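Local structure of Fe(2+) transporter FeoB (Escherichia coli, 3I8X) at residues Thr17-Gln22 with Ile146-Thr151; Ser26-Gly31 with Glu39-Gln44. The protein takes up ferrous iron across the inner membrane in a GTP-driven system, this part being its cytoplasmic N-terminal domain, which binds GTP and hydrolyses it slowly. All coordinates share one frame; numbering follows the deposited sequence.

Contact 1: residues Thr17-Gln22 with Ile146-Thr151. With GDP (guanosine-5'-diphosphate), chain D.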
# COMPACT_ATOMS: atom_id res chain seq x y z
N THR A 17 1.61 -11.01 -11.09
CA THR A 17 1.51 -11.38 -12.52
C THR A 17 0.45 -12.43 -12.79
O THR A 17 -0.36 -12.26 -13.69
CB THR A 17 2.82 -11.96 -13.05
OG1 THR A 17 3.82 -10.95 -13.00
CG2 THR A 17 2.66 -12.46 -14.50
N THR A 18 0.49 -13.52 -12.02
CA THR A 18 -0.47 -14.60 -12.16
C THR A 18 -1.89 -14.06 -11.94
O THR A 18 -2.80 -14.39 -12.72
CB THR A 18 -0.19 -15.78 -11.18
OG1 THR A 18 1.10 -16.35 -11.46
CG2 THR A 18 -1.25 -16.88 -11.30
N LEU A 19 -2.09 -13.24 -10.90
CA LEU A 19 -3.45 -12.63 -10.66
C LEU A 19 -3.87 -11.73 -11.82
O LEU A 19 -4.98 -11.84 -12.32
CB LEU A 19 -3.50 -11.85 -9.35
CG LEU A 19 -4.80 -11.18 -8.86
CD1 LEU A 19 -6.06 -12.08 -9.00
CD2 LEU A 19 -4.63 -10.65 -7.40
N PHE A 20 -2.95 -10.88 -12.26
CA PHE A 20 -3.17 -10.01 -13.40
C PHE A 20 -3.59 -10.80 -14.66
O PHE A 20 -4.59 -10.48 -15.30
CB PHE A 20 -1.91 -9.18 -13.64
CG PHE A 20 -2.01 -8.23 -14.78
CD1 PHE A 20 -2.60 -6.99 -14.63
CD2 PHE A 20 -1.47 -8.56 -16.03
CE1 PHE A 20 -2.69 -6.11 -15.69
CE2 PHE A 20 -1.54 -7.68 -17.08
CZ PHE A 20 -2.14 -6.44 -16.91
N ASN A 21 -2.88 -11.88 -14.96
CA ASN A 21 -3.16 -12.67 -16.15
C ASN A 21 -4.49 -13.39 -16.08
O ASN A 21 -5.22 -13.39 -17.08
CB ASN A 21 -1.99 -13.62 -16.47
CG ASN A 21 -0.79 -12.87 -17.00
OD1 ASN A 21 -0.92 -11.80 -17.54
ND2 ASN A 21 0.39 -13.43 -16.82
N GLN A 22 -4.83 -13.96 -14.91
CA GLN A 22 -6.14 -14.60 -14.71
C GLN A 22 -7.31 -13.62 -14.80
O GLN A 22 -8.41 -14.01 -15.08
CB GLN A 22 -6.23 -15.27 -13.33
CG GLN A 22 -5.34 -16.50 -13.13
CD GLN A 22 -6.05 -17.86 -13.32
OE1 GLN A 22 -7.28 -17.96 -13.39
NE2 GLN A 22 -5.25 -18.92 -13.39
N ILE A 146 -9.47 -10.84 0.99
CA ILE A 146 -10.05 -11.88 0.16
C ILE A 146 -9.01 -13.00 -0.07
O ILE A 146 -7.96 -12.76 -0.66
CB ILE A 146 -10.56 -11.30 -1.20
CG1 ILE A 146 -11.44 -10.05 -0.99
CG2 ILE A 146 -11.33 -12.32 -1.97
CD1 ILE A 146 -12.70 -10.32 -0.25
N PRO A 147 -9.28 -14.23 0.43
CA PRO A 147 -8.37 -15.37 0.17
C PRO A 147 -8.38 -15.89 -1.28
O PRO A 147 -9.43 -16.08 -1.85
CB PRO A 147 -8.84 -16.44 1.18
CG PRO A 147 -10.24 -16.05 1.58
CD PRO A 147 -10.42 -14.59 1.30
N LEU A 148 -7.19 -16.06 -1.85
CA LEU A 148 -6.97 -16.51 -3.23
C LEU A 148 -5.89 -17.62 -3.31
O LEU A 148 -4.83 -17.53 -2.67
CB LEU A 148 -6.50 -15.33 -4.13
CG LEU A 148 -7.55 -14.44 -4.84
CD1 LEU A 148 -7.91 -13.17 -4.08
CD2 LEU A 148 -7.08 -14.05 -6.21
N VAL A 149 -6.14 -18.66 -4.10
CA VAL A 149 -5.03 -19.44 -4.70
C VAL A 149 -5.06 -19.15 -6.22
O VAL A 149 -5.75 -19.85 -6.97
CB VAL A 149 -5.12 -20.95 -4.39
CG1 VAL A 149 -3.98 -21.70 -5.09
CG2 VAL A 149 -5.11 -21.18 -2.88
N SER A 150 -4.30 -18.14 -6.67
CA SER A 150 -4.58 -17.47 -7.97
C SER A 150 -4.14 -18.26 -9.21
O SER A 150 -4.61 -17.98 -10.33
CB SER A 150 -3.99 -16.04 -8.00
OG SER A 150 -2.59 -16.03 -8.27
N THR A 151 -3.25 -19.24 -9.00
CA THR A 151 -2.84 -20.17 -10.07
C THR A 151 -3.99 -21.12 -10.46
O THR A 151 -4.15 -21.47 -11.64
CB THR A 151 -1.60 -21.00 -9.67
OG1 THR A 151 -1.83 -21.63 -8.40
CG2 THR A 151 -0.34 -20.12 -9.62
PB GDP D . 4.86 -11.74 -9.25
O1B GDP D . 6.32 -11.41 -9.25
O2B GDP D . 4.29 -11.04 -8.07
O3B GDP D . 4.36 -11.14 -10.55
O3A GDP D . 4.57 -13.32 -9.14
PA GDP D . 4.01 -14.43 -10.22
O1A GDP D . 4.88 -14.65 -11.44
O2A GDP D . 2.55 -14.38 -10.56
O5' GDP D . 4.10 -15.75 -9.32
C5' GDP D . 5.33 -16.30 -8.86
C4' GDP D . 5.22 -17.82 -8.92
O4' GDP D . 4.26 -18.26 -7.97
C3' GDP D . 4.71 -18.31 -10.27
O3' GDP D . 5.31 -19.55 -10.63
C2' GDP D . 3.22 -18.53 -10.08
O2' GDP D . 2.72 -19.52 -10.99
C1' GDP D . 3.15 -18.92 -8.61
N9 GDP D . 1.87 -18.52 -7.94
C8 GDP D . 1.14 -17.40 -8.10
N7 GDP D . 0.05 -17.42 -7.28
C5 GDP D . 0.08 -18.56 -6.56
C6 GDP D . -0.75 -19.21 -5.51
O6 GDP D . -1.78 -18.68 -5.08
N1 GDP D . -0.35 -20.38 -5.02
C2 GDP D . 0.77 -20.98 -5.48
N2 GDP D . 1.13 -22.16 -4.96
N3 GDP D . 1.58 -20.47 -6.44
C4 GDP D . 1.29 -19.27 -7.00

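Contact 2: residues Ser26-Gly31 with Glu39-Gln44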
# COMPACT_ATOMS: atom_id res chain seq x y z
N SER A 26 -6.32 -12.21 -22.50
CA SER A 26 -5.69 -11.61 -23.68
C SER A 26 -5.84 -10.10 -23.70
O SER A 26 -5.16 -9.43 -24.47
CB SER A 26 -6.28 -12.22 -24.97
OG SER A 26 -7.68 -11.95 -25.10
N ARG A 27 -6.72 -9.57 -22.84
CA ARG A 27 -7.12 -8.16 -22.89
C ARG A 27 -6.12 -7.37 -22.09
O ARG A 27 -6.45 -6.82 -21.06
CB ARG A 27 -8.54 -7.95 -22.33
CG ARG A 27 -9.59 -8.94 -22.83
CD ARG A 27 -10.91 -8.83 -22.08
NE ARG A 27 -10.83 -9.27 -20.68
CZ ARG A 27 -10.77 -10.55 -20.29
NH1 ARG A 27 -10.80 -11.54 -21.17
NH2 ARG A 27 -10.71 -10.84 -18.99
N GLN A 28 -4.88 -7.34 -22.56
CA GLN A 28 -3.86 -6.53 -21.93
C GLN A 28 -2.98 -5.82 -22.96
O GLN A 28 -2.83 -6.29 -24.09
CB GLN A 28 -3.04 -7.35 -20.91
CG GLN A 28 -2.59 -8.72 -21.35
CD GLN A 28 -1.81 -9.50 -20.26
OE1 GLN A 28 -2.37 -10.34 -19.54
NE2 GLN A 28 -0.52 -9.22 -20.16
N ARG A 29 -2.44 -4.67 -22.58
CA ARG A 29 -1.42 -3.98 -23.37
C ARG A 29 -0.16 -3.74 -22.55
O ARG A 29 -0.21 -3.63 -21.32
CB ARG A 29 -1.94 -2.65 -23.92
CG ARG A 29 -2.40 -1.64 -22.87
CD ARG A 29 -2.20 -0.20 -23.30
NE ARG A 29 -3.24 0.68 -22.77
CZ ARG A 29 -3.38 1.98 -23.09
NH1 ARG A 29 -2.53 2.58 -23.94
NH2 ARG A 29 -4.37 2.68 -22.55
N VAL A 30 0.97 -3.66 -23.26
CA VAL A 30 2.28 -3.40 -22.69
C VAL A 30 2.86 -2.14 -23.33
O VAL A 30 2.82 -1.99 -24.56
CB VAL A 30 3.24 -4.59 -22.92
CG1 VAL A 30 4.66 -4.21 -22.57
CG2 VAL A 30 2.82 -5.78 -22.10
N GLY A 31 3.34 -1.23 -22.50
CA GLY A 31 4.11 -0.06 -22.92
C GLY A 31 5.18 0.14 -21.87
O GLY A 31 5.60 -0.82 -21.23
N GLU A 39 8.77 -1.50 -17.94
CA GLU A 39 7.52 -1.89 -18.58
C GLU A 39 6.30 -1.49 -17.74
O GLU A 39 6.24 -1.77 -16.54
CB GLU A 39 7.50 -3.41 -18.83
CG GLU A 39 6.12 -3.98 -19.13
CD GLU A 39 6.13 -5.43 -19.60
OE1 GLU A 39 6.27 -5.64 -20.82
OE2 GLU A 39 5.97 -6.35 -18.76
N ARG A 40 5.37 -0.77 -18.39
CA ARG A 40 4.03 -0.51 -17.88
C ARG A 40 3.05 -1.39 -18.61
O ARG A 40 3.00 -1.40 -19.84
CB ARG A 40 3.60 0.94 -18.08
CG ARG A 40 2.18 1.18 -17.54
CD ARG A 40 1.79 2.64 -17.50
NE ARG A 40 0.34 2.80 -17.28
CZ ARG A 40 -0.23 3.92 -16.83
NH1 ARG A 40 0.50 4.99 -16.54
NH2 ARG A 40 -1.54 3.97 -16.65
N LYS A 41 2.23 -2.07 -17.83
CA LYS A 41 1.43 -3.18 -18.27
C LYS A 41 0.03 -3.02 -17.69
O LYS A 41 -0.13 -2.86 -16.45
CB LYS A 41 2.10 -4.43 -17.75
CG LYS A 41 1.51 -5.77 -18.11
CD LYS A 41 2.66 -6.83 -18.03
CE LYS A 41 2.19 -8.16 -17.45
NZ LYS A 41 3.16 -9.28 -17.74
N GLU A 42 -0.98 -3.02 -18.55
CA GLU A 42 -2.32 -2.91 -18.06
C GLU A 42 -3.30 -3.69 -18.91
O GLU A 42 -3.01 -4.08 -20.02
CB GLU A 42 -2.73 -1.43 -17.86
CG GLU A 42 -2.72 -0.52 -19.07
CD GLU A 42 -3.29 0.87 -18.74
OE1 GLU A 42 -2.61 1.63 -18.01
OE2 GLU A 42 -4.39 1.23 -19.21
N GLY A 43 -4.45 -3.98 -18.32
CA GLY A 43 -5.48 -4.76 -19.01
C GLY A 43 -6.88 -4.46 -18.54
O GLY A 43 -7.10 -3.53 -17.81
N GLN A 44 -7.82 -5.30 -18.97
CA GLN A 44 -9.25 -5.05 -18.82
C GLN A 44 -9.96 -6.30 -18.37
O GLN A 44 -9.57 -7.41 -18.72
CB GLN A 44 -9.85 -4.62 -20.16
CG GLN A 44 -9.12 -3.50 -20.88
CD GLN A 44 -9.31 -2.16 -20.22
OE1 GLN A 44 -10.21 -2.01 -19.39
NE2 GLN A 44 -8.48 -1.17 -20.59

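Contact 1: residues Thr17-Gln22 with Ile146-Thr151
Thr18, which packs against Ser150 and Thr151, grips one alpha-phosphate oxygen of GDP twice. Its backbone N bonds to GDP O2A at 2.7 Å, and its OG1 bonds to the same GDP O2A at 2.6 Å. OG1 lies beside the backbone N (chi1 -62°), which lets both donors reach one oxygen. This is the start of the helix that follows the P-loop (Walker A motif) of a G domain, facing the G5 loop. One residue earlier, Thr17 does the same for the beta-phosphate: its N bonds to GDP O3B at 2.8 Å, and its OG1 meets that oxygen too. Backbone N atoms of Asn13, Ser14, Gly15 and Lys16 add further bonds to the nucleotide.

The G5 loop holds the base. Ser150 N donates to GDP O6 at 3.0 Å, with a bent N-H...O angle of 138°. Ser150 OG makes a weak bond to GDP N7 at 3.1 Å. Its chi1 of 80° swings the hydroxyl toward the imidazole side of the guanine, where it also meets CG2 of Thr18. The methyl CG2 of Thr151 lies over a face of the guanine, 3.2 Å from GDP C4. Asp123 also bonds to GDP. Fast intrinsic GDP release is mediated by this loop.

Farther from the nucleotide the contact turns apolar. The side chains of Leu19 and Leu148 cross at about a right angle, with Leu19 CD1 3.6 Å from Leu148 CD2. Ala118 of strand 115-120 touches both. At the outer end Gln22 bends at chi2 and lays CG and CD against the carbonyl of Ser150; its CG is 3.3 Å from Ser150 O.

Contact 2: residues Ser26-Gly31 with Glu39-Gln44
Arg29 and Glu42 run side by side in the same direction, with guanidinium and carboxylate planes 75° apart. Glu42 OE2 lies obliquely off the Arg29 guanidinium, and the salt bridge is long: Arg29 NH2 to Glu42 OE2 is 3.6 Å. The other carboxylate oxygen meets the edge of the Arg40 guanidinium, in its plane. Arg40 grips it side-on with two nitrogens: NH2 is 2.9 Å from Glu42 OE1, and NE is 3.3 Å from the same Glu42 OE1. The three side chains form a salt-bridge network on one face of a beta hairpin. In it the carboxylate probably offsets the like charges of the two arginines. In Glu42 CG sits between the backbone N and the carbonyl carbon (chi1 61°), as it does in Arg29, and this brings the two chains alongside.

The strands are antiparallel. Arg29 with Glu42 and Gly31 with Arg40 are hydrogen-bonded pairs; Arg29 N to Glu42 O is 2.7 Å. Gln28 with Gly43 and Val30 with Lys41 are non-hydrogen-bonded pairs. At Gly43 the backbones come very close, with Gln28 CA 3.8 Å from Gly43 CA. Just before this, Arg27 is the centre of an inverse gamma turn. Its O accepts from Gln44 N at 2.9 Å. Its side chain bends at chi3, and Arg27 NE donates to Gln44 O at 3.0 Å, from above the carbonyl plane.

Gln28, Val30 and Lys41 share the other face. The loop joining the strands carries Gly35 to Val38, predicted with Glu39 to bind GTP, consistent with the first switch region of G proteins. Strand 28-32 is an edge strand of the sheet. Strand 39-46 bonds on its far side to strand 51-56, through Lys41 with Asp56 and Gly43 with Leu54. Gln28 and Lys41 rest on Phe20 of helix 16-24.

Overall arrangement
The chain starts with strand 4-10 in the sheet interior, passes the P-loop and enters helix 16-24, the first half of contact 1. It turns into strand 28-32 and back along strand 39-46. Contact 2 closes this short hairpin, with seven residues between its segments. The rest of the sheet follows before residues 146-151 return to the helix. Contact 1 closes a loop of 123 residues, and contact 2 lies wholly within it. Their centres are about 16 Å apart. Helix 16-24 joins them: one side meets the G5 loop after strand 145-147, and Phe20 packs on the hairpin. Contact 1 ties the helix to the loop after one edge strand; contact 2 pairs strands at the other edge.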